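Local coordinates for protein ylmH (Streptococcus pneumoniae, PDB 2FPH) that probably binds nucleic acid, perhaps RNA, through an RRM-like domain and probably takes part in cell division, at residues 136-139 / 140-144. Numbering follows the deposited sequence.
Sequences QFLL and LFQDG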
loop_
_atom_site.group_PDB
_atom_site.type_symbol
_atom_site.label_atom_id
_atom_site.label_comp_id
_atom_site.label_asym_id
_atom_site.label_seq_id
_atom_site.Cartn_x
_atom_site.Cartn_y
_atom_site.Cartn_z
ATOM N N GLN A 136 -8.389 -2.367 6.106
ATOM C CA GLN A 136 -8.539 -2.514 7.553
ATOM C C GLN A 136 -8.720 -1.163 8.258
ATOM O O GLN A 136 -9.331 -1.088 9.349
ATOM C CB GLN A 136 -7.330 -3.302 8.135
ATOM C CG GLN A 136 -7.609 -4.024 9.421
ATOM C CD GLN A 136 -6.498 -4.998 9.788
ATOM O OE1 GLN A 136 -5.808 -4.815 10.795
ATOM N NE2 GLN A 136 -6.305 -5.998 8.967
ATOM N N PHE A 137 -8.262 -0.082 7.626
ATOM C CA PHE A 137 -8.276 1.274 8.172
ATOM C C PHE A 137 -9.321 2.151 7.422
ATOM O O PHE A 137 -9.275 3.333 7.442
ATOM C CB PHE A 137 -6.829 1.802 8.141
ATOM C CG PHE A 137 -5.939 1.062 9.077
ATOM C CD1 PHE A 137 -5.959 1.353 10.437
ATOM C CD2 PHE A 137 -5.153 0.004 8.643
ATOM C CE1 PHE A 137 -5.132 0.645 11.320
ATOM C CE2 PHE A 137 -4.346 -0.699 9.519
ATOM C CZ PHE A 137 -4.331 -0.383 10.854
ATOM N N LEU A 138 -10.328 1.527 6.807
ATOM C CA LEU A 138 -11.351 2.288 6.053
ATOM C C LEU A 138 -12.050 3.382 6.909
ATOM O O LEU A 138 -12.219 4.533 6.474
ATOM C CB LEU A 138 -12.397 1.322 5.489
ATOM C CG LEU A 138 -13.541 1.967 4.696
ATOM C CD1 LEU A 138 -13.002 2.608 3.445
ATOM C CD2 LEU A 138 -14.552 0.929 4.363
ATOM N N LEU A 139 -12.427 3.036 8.145
ATOM C CA LEU A 139 -13.077 4.005 9.009
ATOM C C LEU A 139 -12.146 5.122 9.417
ATOM O O LEU A 139 -12.526 6.255 9.388
ATOM C CB LEU A 139 -13.650 3.343 10.253
ATOM C CG LEU A 139 -14.947 2.569 10.080
ATOM C CD1 LEU A 139 -15.632 2.446 11.434
ATOM C CD2 LEU A 139 -15.853 3.217 9.107
ATOM N N LEU A 140 -10.911 4.808 9.752
ATOM C CA LEU A 140 -9.956 5.826 10.047
ATOM C C LEU A 140 -9.949 6.866 8.912
ATOM O O LEU A 140 -10.014 8.047 9.176
ATOM C CB LEU A 140 -8.595 5.174 10.267
ATOM C CG LEU A 140 -7.375 6.013 10.635
ATOM C CD1 LEU A 140 -7.042 6.990 9.563
ATOM C CD2 LEU A 140 -7.557 6.702 11.977
ATOM N N PHE A 141 -9.906 6.448 7.651
ATOM C CA PHE A 141 -9.917 7.400 6.544
ATOM C C PHE A 141 -11.239 8.033 6.266
ATOM O O PHE A 141 -11.317 9.249 6.097
ATOM C CB PHE A 141 -9.391 6.730 5.251
ATOM C CG PHE A 141 -7.923 6.615 5.201
ATOM C CD1 PHE A 141 -7.291 5.479 5.660
ATOM C CD2 PHE A 141 -7.154 7.611 4.601
ATOM C CE1 PHE A 141 -5.878 5.362 5.613
ATOM C CE2 PHE A 141 -5.775 7.469 4.547
ATOM C CZ PHE A 141 -5.160 6.357 5.040
ATOM N N GLN A 142 -12.289 7.229 6.148
ATOM C CA GLN A 142 -13.599 7.779 5.809
ATOM C C GLN A 142 -14.080 8.744 6.913
ATOM O O GLN A 142 -14.639 9.798 6.622
ATOM C CB GLN A 142 -14.619 6.662 5.536
ATOM C CG GLN A 142 -14.373 5.979 4.203
ATOM C CD GLN A 142 -15.542 5.183 3.678
ATOM O OE1 GLN A 142 -16.432 4.782 4.449
ATOM N NE2 GLN A 142 -15.537 4.928 2.358
ATOM N N ASP A 143 -13.909 8.380 8.187
ATOM C CA ASP A 143 -14.412 9.269 9.241
ATOM C C ASP A 143 -13.416 10.367 9.632
ATOM O O ASP A 143 -13.815 11.392 10.165
ATOM C CB ASP A 143 -14.857 8.459 10.486
ATOM C CG ASP A 143 -16.054 7.580 10.207
ATOM O OD1 ASP A 143 -16.862 7.925 9.314
ATOM O OD2 ASP A 143 -16.258 6.486 10.809
ATOM N N GLY A 144 -12.135 10.193 9.339
ATOM C CA GLY A 144 -11.129 11.141 9.772
ATOM C C GLY A 144 -10.792 12.181 8.711
ATOM O O GLY A 144 -10.491 13.316 9.033
#
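The ring of F141 meets the carbonyl oxygen of F137 at its edge, with F137 O lying in the ring plane 3.4 Å from F141 CD1, while L140 CD1 rests over the rim of one face. The amide of Q142 is reached by L138, whose CD1 lies 3.6 Å from Q142 NE2. The two side chains slant across each other here: with CG anti to the backbone N (chi1 179°), L138 swings its CD1 towards the Q142 amide, which the extended Q142 chain carries to meet it. A hydrogen bond from Q142 NE2 to Q88 OE1 on strand 85-91 helps to set the turn of that amide. One turn's spacing also places L139 and D143 side by side, L139 CD2 standing 3.7 Å from D143 OD2. The same i to i+4 spacing carries the helical backbone bonds: Q142 N gives a nearly straight bond of 2.7 Å to L138 O, and D143 N bonds to L139 O at 2.8 Å. F141 N closes the first turn on F137 O, F137 being the N-cap residue. F141 itself is buried against I131, I133 and L155, so one helical face packs on the antiparallel sheet, as in the alpha+beta fold of RRM-like domains.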